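Local atomic coordinates of OxyA protein (Actinoplanes teichomyceticus, PDB entry 5HH3), a protein that probably catalyses, as a heme-dependent cytochrome P450, an oxidative phenolic coupling that cyclises the peptide during glycopeptide antibiotic biosynthesis. Residues L67-Y78 and T288-V297; L253-L264 and D327-R335. All coordinates share one frame; numbering follows the deposited sequence.

Contact 1: L67-Y78 and T288-V297. With HEM (protoporphyrin IX containing Fe), chain G.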
loop_
_atom_site.group_PDB
_atom_site.type_symbol
_atom_site.label_atom_id
_atom_site.label_comp_id
_atom_site.label_asym_id
_atom_site.label_seq_id
_atom_site.Cartn_x
_atom_site.Cartn_y
_atom_site.Cartn_z
ATOM N N LEU B 67 20.541 9.537 -3.568
ATOM C CA LEU B 67 20.556 9.380 -2.114
ATOM C C LEU B 67 21.404 10.412 -1.390
ATOM O O LEU B 67 21.186 10.606 -0.189
ATOM C CB LEU B 67 21.009 7.963 -1.706
ATOM C CG LEU B 67 20.101 6.788 -2.101
ATOM C CD1 LEU B 67 20.793 5.480 -1.783
ATOM C CD2 LEU B 67 18.750 6.818 -1.396
ATOM N N SER B 68 22.357 11.060 -2.079
ATOM C CA SER B 68 23.139 12.129 -1.463
ATOM C C SER B 68 22.561 13.522 -1.753
ATOM O O SER B 68 23.065 14.501 -1.220
ATOM C CB SER B 68 24.608 12.091 -1.915
ATOM O OG SER B 68 24.667 12.336 -3.297
ATOM N N SER B 69 21.507 13.595 -2.567
ATOM C CA SER B 69 20.934 14.876 -2.993
ATOM C C SER B 69 20.054 15.491 -1.894
ATOM O O SER B 69 19.282 14.777 -1.249
ATOM C CB SER B 69 20.087 14.656 -4.250
ATOM O OG SER B 69 19.220 15.738 -4.455
ATOM N N ASP B 70 20.113 16.810 -1.735
ATOM C CA ASP B 70 19.206 17.496 -0.811
ATOM C C ASP B 70 17.809 17.749 -1.410
ATOM O O ASP B 70 16.930 18.228 -0.706
ATOM C CB ASP B 70 19.832 18.801 -0.258
ATOM C CG ASP B 70 19.884 19.931 -1.275
ATOM O OD1 ASP B 70 20.026 19.663 -2.488
ATOM O OD2 ASP B 70 19.808 21.118 -0.849
ATOM N N ASP B 71 17.597 17.407 -2.683
ATOM C CA ASP B 71 16.328 17.630 -3.366
ATOM C C ASP B 71 15.373 16.446 -3.316
ATOM O O ASP B 71 14.474 16.367 -4.158
ATOM C CB ASP B 71 16.579 18.013 -4.837
ATOM C CG ASP B 71 17.214 19.366 -4.990
ATOM O OD1 ASP B 71 17.062 20.227 -4.101
ATOM O OD2 ASP B 71 17.870 19.566 -6.031
ATOM N N PHE B 72 15.552 15.539 -2.359
ATOM C CA PHE B 72 14.643 14.417 -2.179
ATOM C C PHE B 72 14.260 14.314 -0.707
ATOM O O PHE B 72 15.070 14.602 0.169
ATOM C CB PHE B 72 15.263 13.093 -2.653
ATOM C CG PHE B 72 15.353 12.949 -4.146
ATOM C CD1 PHE B 72 14.315 12.377 -4.871
ATOM C CD2 PHE B 72 16.484 13.374 -4.824
ATOM C CE1 PHE B 72 14.403 12.243 -6.250
ATOM C CE2 PHE B 72 16.573 13.243 -6.201
ATOM C CZ PHE B 72 15.532 12.671 -6.913
ATOM N N SER B 73 13.018 13.922 -0.453
ATOM C CA SER B 73 12.457 13.825 0.899
ATOM C C SER B 73 11.947 12.425 1.132
ATOM O O SER B 73 11.272 11.860 0.287
ATOM C CB SER B 73 11.293 14.805 1.086
ATOM O OG SER B 73 10.525 14.479 2.246
ATOM N N ALA B 74 12.267 11.880 2.300
ATOM C CA ALA B 74 11.714 10.612 2.763
ATOM C C ALA B 74 10.322 10.789 3.419
ATOM O O ALA B 74 9.401 9.988 3.230
ATOM C CB ALA B 74 12.701 10.002 3.749
ATOM N N ARG B 75 10.183 11.888 4.134
ATOM C CA ARG B 75 8.980 12.240 4.903
ATOM C C ARG B 75 7.728 12.467 4.070
ATOM O O ARG B 75 6.631 12.067 4.477
ATOM C CB ARG B 75 9.274 13.513 5.670
ATOM C CG ARG B 75 8.162 14.066 6.552
ATOM C CD ARG B 75 8.672 15.343 7.204
ATOM N NE ARG B 75 9.081 16.350 6.206
ATOM C CZ ARG B 75 8.278 17.251 5.626
ATOM N NH1 ARG B 75 6.975 17.312 5.909
ATOM N NH2 ARG B 75 8.780 18.111 4.740
ATOM N N LEU B 76 7.885 13.133 2.928
ATOM C CA LEU B 76 6.742 13.511 2.102
ATOM C C LEU B 76 6.021 12.343 1.404
ATOM O O LEU B 76 4.865 12.511 0.966
ATOM C CB LEU B 76 7.149 14.566 1.063
ATOM C CG LEU B 76 7.407 15.997 1.535
ATOM C CD1 LEU B 76 7.904 16.777 0.327
ATOM C CD2 LEU B 76 6.186 16.680 2.157
ATOM N N LEU B 77 6.674 11.188 1.269
ATOM C CA LEU B 77 6.019 10.043 0.629
ATOM C C LEU B 77 5.017 9.437 1.587
ATOM O O LEU B 77 3.810 9.430 1.328
ATOM C CB LEU B 77 7.014 8.969 0.192
ATOM C CG LEU B 77 6.326 7.851 -0.610
ATOM C CD1 LEU B 77 7.032 7.681 -1.935
ATOM C CD2 LEU B 77 6.229 6.530 0.158
ATOM N N TYR B 78 5.521 8.974 2.719
ATOM C CA TYR B 78 4.697 8.252 3.676
ATOM C C TYR B 78 3.605 9.123 4.302
ATOM O O TYR B 78 2.589 8.591 4.750
ATOM C CB TYR B 78 5.573 7.580 4.732
ATOM C CG TYR B 78 6.328 6.373 4.192
ATOM C CD1 TYR B 78 5.659 5.170 3.893
ATOM C CD2 TYR B 78 7.713 6.430 3.964
ATOM C CE1 TYR B 78 6.351 4.066 3.396
ATOM C CE2 TYR B 78 8.414 5.330 3.478
ATOM C CZ TYR B 78 7.737 4.154 3.193
ATOM O OH TYR B 78 8.453 3.086 2.708
ATOM N N THR B 288 15.845 0.915 -1.133
ATOM C CA THR B 288 15.671 1.968 -0.137
ATOM C C THR B 288 14.201 2.325 -0.090
ATOM O O THR B 288 13.441 1.981 -1.004
ATOM C CB THR B 288 16.446 3.252 -0.534
ATOM O OG1 THR B 288 16.145 3.584 -1.888
ATOM C CG2 THR B 288 17.930 3.070 -0.392
ATOM N N HIS B 289 13.797 3.046 0.950
ATOM C CA HIS B 289 12.470 3.636 0.986
ATOM C C HIS B 289 12.364 4.656 -0.172
ATOM O O HIS B 289 13.324 5.399 -0.425
ATOM C CB HIS B 289 12.217 4.377 2.305
ATOM C CG HIS B 289 12.201 3.486 3.500
ATOM N ND1 HIS B 289 11.074 2.784 3.891
ATOM C CD2 HIS B 289 13.174 3.157 4.382
ATOM C CE1 HIS B 289 11.353 2.076 4.974
ATOM N NE2 HIS B 289 12.619 2.292 5.294
ATOM N N PRO B 290 11.203 4.713 -0.853
ATOM C CA PRO B 290 11.062 5.714 -1.887
ATOM C C PRO B 290 11.147 7.153 -1.382
ATOM O O PRO B 290 10.634 7.467 -0.300
ATOM C CB PRO B 290 9.698 5.439 -2.503
ATOM C CG PRO B 290 9.109 4.294 -1.768
ATOM C CD PRO B 290 9.958 3.982 -0.590
ATOM N N ARG B 291 11.839 7.980 -2.166
ATOM C CA ARG B 291 12.041 9.379 -1.893
ATOM C C ARG B 291 11.155 10.207 -2.847
ATOM O O ARG B 291 11.004 9.830 -4.005
ATOM C CB ARG B 291 13.502 9.773 -2.174
ATOM C CG ARG B 291 14.628 8.971 -1.508
ATOM C CD ARG B 291 14.635 9.151 -0.045
ATOM N NE ARG B 291 15.901 8.810 0.631
ATOM C CZ ARG B 291 16.167 7.670 1.278
ATOM N NH1 ARG B 291 15.309 6.658 1.244
ATOM N NH2 ARG B 291 17.330 7.528 1.919
ATOM N N VAL B 292 10.612 11.339 -2.378
ATOM C CA VAL B 292 9.878 12.263 -3.246
ATOM C C VAL B 292 10.821 13.376 -3.677
ATOM O O VAL B 292 11.500 13.936 -2.835
ATOM C CB VAL B 292 8.674 12.924 -2.537
ATOM C CG1 VAL B 292 7.864 13.766 -3.521
ATOM C CG2 VAL B 292 7.783 11.877 -1.908
ATOM N N ALA B 293 10.831 13.703 -4.973
ATOM C CA ALA B 293 11.557 14.889 -5.483
ATOM C C ALA B 293 10.891 16.179 -5.029
ATOM O O ALA B 293 9.690 16.376 -5.240
ATOM C CB ALA B 293 11.672 14.846 -7.000
ATOM N N THR B 294 11.670 17.042 -4.394
ATOM C CA THR B 294 11.228 18.370 -4.019
ATOM C C THR B 294 11.732 19.463 -4.981
ATOM O O THR B 294 11.392 20.623 -4.827
ATOM C CB THR B 294 11.630 18.697 -2.573
ATOM O OG1 THR B 294 13.042 18.605 -2.424
ATOM C CG2 THR B 294 10.952 17.743 -1.617
ATOM N N ASP B 295 12.575 19.101 -5.949
ATOM C CA ASP B 295 12.869 19.982 -7.083
ATOM C C ASP B 295 13.001 19.085 -8.336
ATOM O O ASP B 295 13.111 17.880 -8.217
ATOM C CB ASP B 295 14.146 20.774 -6.809
ATOM C CG ASP B 295 14.301 22.004 -7.703
ATOM O OD1 ASP B 295 13.468 22.230 -8.634
ATOM O OD2 ASP B 295 15.277 22.765 -7.475
ATOM N N ASP B 296 12.945 19.680 -9.521
ATOM C CA ASP B 296 13.268 18.979 -10.750
ATOM C C ASP B 296 14.756 18.588 -10.712
ATOM O O ASP B 296 15.596 19.361 -10.271
ATOM C CB ASP B 296 13.008 19.854 -11.984
ATOM C CG ASP B 296 11.539 20.190 -12.173
ATOM O OD1 ASP B 296 10.660 19.744 -11.402
ATOM O OD2 ASP B 296 11.238 20.926 -13.117
ATOM N N VAL B 297 15.074 17.392 -11.177
ATOM C CA VAL B 297 16.465 16.979 -11.284
ATOM C C VAL B 297 16.670 16.104 -12.525
ATOM O O VAL B 297 15.881 15.188 -12.800
ATOM C CB VAL B 297 16.931 16.285 -9.976
ATOM C CG1 VAL B 297 16.056 15.115 -9.631
ATOM C CG2 VAL B 297 18.393 15.838 -10.048
HETATM C CHA HEM G . 18.898 2.535 7.532
HETATM C CHB HEM G . 19.522 0.678 11.970
HETATM C CHC HEM G . 21.100 -3.473 9.981
HETATM C CHD HEM G . 20.542 -1.568 5.588
HETATM C C1A HEM G . 18.907 2.366 8.896
HETATM C C2A HEM G . 18.393 3.318 9.821
HETATM C C3A HEM G . 18.579 2.803 11.068
HETATM C C4A HEM G . 19.200 1.530 10.924
HETATM C CMA HEM G . 18.178 3.445 12.372
HETATM C CAA HEM G . 17.777 4.658 9.470
HETATM C CBA HEM G . 18.887 5.704 9.389
HETATM C CGA HEM G . 18.412 7.097 9.011
HETATM O O1A HEM G . 17.338 7.295 8.391
HETATM O O2A HEM G . 19.123 8.093 9.312
HETATM C C1B HEM G . 20.001 -0.639 11.827
HETATM C C2B HEM G . 20.279 -1.526 12.922
HETATM C C3B HEM G . 20.726 -2.710 12.375
HETATM C C4B HEM G . 20.710 -2.497 10.902
HETATM C CMB HEM G . 20.119 -1.223 14.397
HETATM C CAB HEM G . 21.199 -3.967 13.009
HETATM C CBB HEM G . 21.422 -4.183 14.309
HETATM C C1C HEM G . 21.082 -3.353 8.597
HETATM C C2C HEM G . 21.468 -4.355 7.681
HETATM C C3C HEM G . 21.300 -3.807 6.402
HETATM C C4C HEM G . 20.821 -2.463 6.585
HETATM C CMC HEM G . 21.947 -5.751 8.031
HETATM C CAC HEM G . 21.563 -4.401 5.066
HETATM C CBC HEM G . 22.088 -5.598 4.816
HETATM C C1D HEM G . 20.036 -0.290 5.817
HETATM C C2D HEM G . 19.705 0.598 4.681
HETATM C C3D HEM G . 19.246 1.740 5.213
HETATM C C4D HEM G . 19.303 1.531 6.675
HETATM C CMD HEM G . 19.816 0.342 3.194
HETATM C CAD HEM G . 18.781 2.956 4.423
HETATM C CBD HEM G . 17.318 2.895 3.958
HETATM C CGD HEM G . 16.940 4.157 3.167
HETATM O O1D HEM G . 15.792 4.347 2.727
HETATM O O2D HEM G . 17.746 5.060 2.905
HETATM N NA HEM G . 19.413 1.282 9.586
HETATM N NB HEM G . 20.299 -1.252 10.676
HETATM N NC HEM G . 20.739 -2.215 7.924
HETATM N ND HEM G . 19.812 0.324 6.996
HETATM FE FE HEM G . 20.055 -0.422 8.758
HETATM O O HOH W 1 20.040 9.173 2.369
HETATM O O HOH W 2 17.985 10.781 1.138
HETATM O O HOH W 3 18.131 20.187 -8.953
HETATM O O HOH W 4 18.024 -0.970 8.783
#
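S73 and V292 form the hydrogen-bonded pair of a short antiparallel bridge. S73 N gives to V292 O, and V292 N gives to S73 O, both at 2.8 Å. T294 N extends the pairing to D71 O. F72 and A293 are the neighbouring non-hydrogen-bonded pair.

Apolar contacts lie on both faces of this pair of strands. On the F72 side, the ring reaches A293 CB with CE1 and V297 CG1 with CZ (3.7 Å). On the V292 side, V292 CG2 packs on L77 CB at 3.7 Å. The side chains of L76 and T294 cross at about a right angle, with CD1 of L76 on CG2 of T294. L77 CD1 touches P290 CB at 3.5 Å.

Strand 72-73 is an outermost strand of the P450 beta sheet, and strand 291-293 leads from the heme edge into that sheet. Beyond it the sheet continues with strand 309-312.

The polar contacts gather at a heme propionate. R291 is bent at chi2 (-66°), and its guanidinium grips both oxygens, NH1 to HEM O1D and NH2 to HEM O2D (2.7 Å). H289 N also gives to O1D. L67 CD2 sits over one face of the R291 guanidinium, 3.6 Å above its plane and toward the rim. Water 1 joins R291 NH2 to L67 O. Y78 OH and H289 ND1 share a nearly straight hydrogen bond of 2.9 Å, with the hydroxyl in the plane of the imidazole.

Contact 2: L253-L264 and D327-R335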
loop_
_atom_site.group_PDB
_atom_site.type_symbol
_atom_site.label_atom_id
_atom_site.label_comp_id
_atom_site.label_asym_id
_atom_site.label_seq_id
_atom_site.Cartn_x
_atom_site.Cartn_y
_atom_site.Cartn_z
ATOM N N LEU B 253 24.445 -19.578 1.843
ATOM C CA LEU B 253 25.593 -19.387 0.959
ATOM C C LEU B 253 26.785 -20.257 1.371
ATOM O O LEU B 253 27.489 -20.799 0.501
ATOM C CB LEU B 253 26.003 -17.906 0.881
ATOM C CG LEU B 253 27.069 -17.528 -0.158
ATOM C CD1 LEU B 253 26.566 -17.735 -1.567
ATOM C CD2 LEU B 253 27.523 -16.095 0.008
ATOM N N MET B 254 27.004 -20.410 2.682
ATOM C CA MET B 254 28.069 -21.289 3.182
ATOM C C MET B 254 27.841 -22.771 2.873
ATOM O O MET B 254 28.766 -23.447 2.437
ATOM C CB MET B 254 28.274 -21.116 4.678
ATOM C CG MET B 254 28.770 -19.720 5.050
ATOM S SD MET B 254 28.763 -19.468 6.832
ATOM C CE MET B 254 29.845 -20.844 7.281
ATOM N N ALA B 255 26.624 -23.260 3.094
ATOM C CA ALA B 255 26.250 -24.615 2.682
ATOM C C ALA B 255 26.299 -24.793 1.132
ATOM O O ALA B 255 26.715 -25.831 0.628
ATOM C CB ALA B 255 24.876 -24.981 3.240
ATOM N N ASP B 256 25.912 -23.763 0.390
ATOM C CA ASP B 256 25.923 -23.802 -1.063
ATOM C C ASP B 256 27.334 -23.759 -1.669
ATOM O O ASP B 256 27.576 -24.391 -2.691
ATOM C CB ASP B 256 25.085 -22.650 -1.630
ATOM C CG ASP B 256 24.811 -22.809 -3.114
ATOM O OD1 ASP B 256 24.025 -23.690 -3.494
ATOM O OD2 ASP B 256 25.404 -22.066 -3.908
ATOM N N ASP B 257 28.255 -23.011 -1.066
ATOM C CA ASP B 257 29.602 -22.857 -1.617
ATOM C C ASP B 257 30.658 -23.066 -0.527
ATOM O O ASP B 257 31.366 -22.131 -0.148
ATOM C CB ASP B 257 29.750 -21.495 -2.298
ATOM C CG ASP B 257 30.931 -21.447 -3.293
ATOM O OD1 ASP B 257 31.765 -22.359 -3.308
ATOM O OD2 ASP B 257 31.037 -20.471 -4.059
ATOM N N PRO B 258 30.785 -24.313 -0.035
ATOM C CA PRO B 258 31.684 -24.571 1.085
ATOM C C PRO B 258 33.181 -24.284 0.811
ATOM O O PRO B 258 33.912 -23.929 1.745
ATOM C CB PRO B 258 31.435 -26.056 1.392
ATOM C CG PRO B 258 30.927 -26.635 0.117
ATOM C CD PRO B 258 30.119 -25.549 -0.502
ATOM N N GLU B 259 33.630 -24.414 -0.440
ATOM C CA GLU B 259 35.058 -24.260 -0.745
ATOM C C GLU B 259 35.581 -22.838 -0.517
ATOM O O GLU B 259 36.678 -22.652 -0.007
ATOM C CB GLU B 259 35.391 -24.793 -2.145
ATOM C CG GLU B 259 35.270 -26.315 -2.198
ATOM C CD GLU B 259 35.471 -26.927 -3.572
ATOM O OE1 GLU B 259 35.178 -26.260 -4.582
ATOM O OE2 GLU B 259 35.904 -28.101 -3.637
ATOM N N GLN B 260 34.771 -21.834 -0.808
ATOM C CA GLN B 260 35.188 -20.448 -0.564
ATOM C C GLN B 260 35.265 -20.119 0.922
ATOM O O GLN B 260 36.166 -19.406 1.351
ATOM C CB GLN B 260 34.267 -19.487 -1.282
ATOM C CG GLN B 260 34.246 -19.733 -2.784
ATOM C CD GLN B 260 34.015 -18.477 -3.567
ATOM O OE1 GLN B 260 34.677 -17.467 -3.344
ATOM N NE2 GLN B 260 33.090 -18.527 -4.503
ATOM N N PHE B 261 34.348 -20.664 1.711
ATOM C CA PHE B 261 34.388 -20.464 3.158
ATOM C C PHE B 261 35.433 -21.317 3.866
ATOM O O PHE B 261 35.831 -20.980 4.976
ATOM C CB PHE B 261 33.003 -20.644 3.774
ATOM C CG PHE B 261 32.073 -19.536 3.423
ATOM C CD1 PHE B 261 32.077 -18.350 4.151
ATOM C CD2 PHE B 261 31.241 -19.642 2.325
ATOM C CE1 PHE B 261 31.233 -17.306 3.800
ATOM C CE2 PHE B 261 30.395 -18.599 1.975
ATOM C CZ PHE B 261 30.391 -17.430 2.713
ATOM N N ALA B 262 35.887 -22.404 3.230
ATOM C CA ALA B 262 37.059 -23.146 3.721
ATOM C C ALA B 262 38.319 -22.273 3.628
ATOM O O ALA B 262 39.222 -22.392 4.445
ATOM C CB ALA B 262 37.245 -24.446 2.948
ATOM N N LEU B 263 38.353 -21.399 2.624
ATOM C CA LEU B 263 39.412 -20.408 2.452
ATOM C C LEU B 263 39.371 -19.364 3.565
ATOM O O LEU B 263 40.404 -18.986 4.089
ATOM C CB LEU B 263 39.281 -19.731 1.080
ATOM C CG LEU B 263 40.565 -19.465 0.309
ATOM C CD1 LEU B 263 41.196 -20.767 -0.180
ATOM C CD2 LEU B 263 40.265 -18.539 -0.860
ATOM N N LEU B 264 38.171 -18.888 3.904
ATOM C CA LEU B 264 37.979 -18.021 5.066
ATOM C C LEU B 264 38.458 -18.682 6.358
ATOM O O LEU B 264 39.148 -18.034 7.149
ATOM C CB LEU B 264 36.509 -17.596 5.224
ATOM C CG LEU B 264 36.114 -16.828 6.496
ATOM C CD1 LEU B 264 36.865 -15.509 6.605
ATOM C CD2 LEU B 264 34.611 -16.584 6.521
ATOM N N ASP B 327 30.462 -10.898 -11.648
ATOM C CA ASP B 327 29.460 -10.755 -10.572
ATOM C C ASP B 327 29.347 -11.949 -9.608
ATOM O O ASP B 327 28.792 -11.799 -8.506
ATOM C CB ASP B 327 28.085 -10.483 -11.179
ATOM C CG ASP B 327 27.022 -10.267 -10.128
ATOM O OD1 ASP B 327 27.136 -9.279 -9.355
ATOM O OD2 ASP B 327 26.088 -11.100 -10.070
ATOM N N ARG B 328 29.868 -13.118 -10.000
ATOM C CA ARG B 328 29.732 -14.325 -9.184
ATOM C C ARG B 328 30.419 -14.149 -7.834
ATOM O O ARG B 328 31.390 -13.380 -7.706
ATOM C CB ARG B 328 30.280 -15.561 -9.906
ATOM C CG ARG B 328 29.428 -15.997 -11.089
ATOM C CD ARG B 328 30.079 -17.145 -11.845
ATOM N NE ARG B 328 29.399 -17.349 -13.131
ATOM C CZ ARG B 328 29.954 -17.838 -14.238
ATOM N NH1 ARG B 328 31.230 -18.198 -14.276
ATOM N NH2 ARG B 328 29.214 -17.950 -15.339
ATOM N N PHE B 329 29.889 -14.821 -6.818
ATOM C CA PHE B 329 30.479 -14.753 -5.469
ATOM C C PHE B 329 31.947 -15.176 -5.508
ATOM O O PHE B 329 32.265 -16.257 -5.963
ATOM C CB PHE B 329 29.706 -15.638 -4.489
ATOM C CG PHE B 329 30.259 -15.636 -3.109
ATOM C CD1 PHE B 329 30.424 -14.447 -2.420
ATOM C CD2 PHE B 329 30.628 -16.833 -2.489
ATOM C CE1 PHE B 329 30.935 -14.434 -1.134
ATOM C CE2 PHE B 329 31.137 -16.830 -1.199
ATOM C CZ PHE B 329 31.305 -15.631 -0.523
ATOM N N ASP B 330 32.822 -14.290 -5.052
ATOM C CA ASP B 330 34.269 -14.516 -5.092
ATOM C C ASP B 330 34.860 -13.863 -3.857
ATOM O O ASP B 330 35.106 -12.657 -3.821
ATOM C CB ASP B 330 34.884 -13.946 -6.365
ATOM C CG ASP B 330 36.409 -14.065 -6.396
ATOM O OD1 ASP B 330 37.013 -14.733 -5.540
ATOM O OD2 ASP B 330 37.017 -13.458 -7.289
ATOM N N ILE B 331 35.091 -14.691 -2.851
ATOM C CA ILE B 331 35.538 -14.240 -1.551
ATOM C C ILE B 331 36.929 -13.561 -1.553
ATOM O O ILE B 331 37.266 -12.870 -0.591
ATOM C CB ILE B 331 35.481 -15.425 -0.551
ATOM C CG1 ILE B 331 35.392 -14.923 0.887
ATOM C CG2 ILE B 331 36.650 -16.384 -0.751
ATOM C CD1 ILE B 331 34.772 -15.950 1.808
ATOM N N THR B 332 37.719 -13.752 -2.617
ATOM C CA THR B 332 39.049 -13.121 -2.761
ATOM C C THR B 332 39.028 -11.789 -3.539
ATOM O O THR B 332 40.084 -11.197 -3.751
ATOM C CB THR B 332 40.048 -14.046 -3.502
ATOM O OG1 THR B 332 39.676 -14.132 -4.881
ATOM C CG2 THR B 332 40.088 -15.464 -2.898
ATOM N N ARG B 333 37.861 -11.335 -3.991
ATOM C CA ARG B 333 37.755 -10.060 -4.712
ATOM C C ARG B 333 38.370 -8.922 -3.884
ATOM O O ARG B 333 38.028 -8.735 -2.718
ATOM C CB ARG B 333 36.296 -9.730 -5.048
ATOM C CG ARG B 333 36.106 -8.527 -5.974
ATOM C CD ARG B 333 34.655 -8.030 -5.990
ATOM N NE ARG B 333 33.752 -9.139 -6.259
ATOM C CZ ARG B 333 33.612 -9.733 -7.444
ATOM N NH1 ARG B 333 34.253 -9.293 -8.535
ATOM N NH2 ARG B 333 32.795 -10.775 -7.546
ATOM N N VAL B 334 39.287 -8.186 -4.508
ATOM C CA VAL B 334 39.960 -7.056 -3.880
ATOM C C VAL B 334 38.993 -5.872 -3.775
ATOM O O VAL B 334 38.389 -5.470 -4.768
ATOM C CB VAL B 334 41.236 -6.687 -4.667
ATOM C CG1 VAL B 334 41.830 -5.365 -4.191
ATOM C CG2 VAL B 334 42.255 -7.815 -4.527
ATOM N N ARG B 335 38.841 -5.354 -2.554
ATOM C CA ARG B 335 37.990 -4.202 -2.243
ATOM C C ARG B 335 36.610 -4.212 -2.931
ATOM O O ARG B 335 36.317 -3.343 -3.757
ATOM C CB ARG B 335 38.763 -2.883 -2.492
ATOM C CG ARG B 335 39.850 -2.641 -1.448
ATOM C CD ARG B 335 40.585 -1.317 -1.652
ATOM N NE ARG B 335 41.326 -1.302 -2.921
ATOM C CZ ARG B 335 42.523 -1.858 -3.140
ATOM N NH1 ARG B 335 43.201 -2.483 -2.172
ATOM N NH2 ARG B 335 43.058 -1.781 -4.354
#
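The junction of helices 225-256 and 258-266 packs here against the loop that precedes helix 351-368 of the P450 fold. Q260, in the first turn of the second helix, carries the polar part. Its amide takes and gives at once. OE1 accepts from I331 N at 2.8 Å, almost straight at 177°. NE2 gives to F329 O, also 2.8 Å; F329 O lies in the amide plane, while NE2 sits above the carbonyl plane of F329. NE2 also gives to D257 OD2 at 2.9 Å. Three bonds therefore fix the rotation of the amide.

F329 fills the apolar side. Its CG is anti to the backbone N (chi1 179°), and the ring reaches the helix junction. L253 CD2 sits over the centre of one ring face, a CH-pi contact 3.8 Å from the centroid. D257 OD2 lies at the ring edge. F261 CE2 meets F329 CE2 at 3.7 Å; the two rings are near parallel but slid apart. M254 CG covers one face of F261, and I331 CD1 approaches the same ring, 4.3 Å from CE1. L263 CD2 touches T332 CG2 at 3.7 Å.

D330 OD1 accepts from T332 N and T332 OG1, both from the same face of the carboxylate. E277 of helix 274-282 takes D330 N. R333 N closes a type I beta turn on D330 O, with the Asx turn of D330 inside it. A helix junction thus meets a turn-bearing loop.

Contacts 1 and 2 share no helix or strand. Their centres lie 36 Å apart and their nearest atoms about 17 Å. Along the chain their segments alternate. Both are partly buried, and their centres lie about 20 and 21 Å from the centre of the chain. Contact 1 joins strands by backbone bonds and borders the heme, so charged groups meet an anion there. The second subunit also reaches it. Contact 2 lies away from the annotated sites. No other protein chain of the assembly touches it. It joins helices to a loop, and a side-chain amide does the work that main-chain pairing does in contact 1. There the F329 ring packs among L253 and F261.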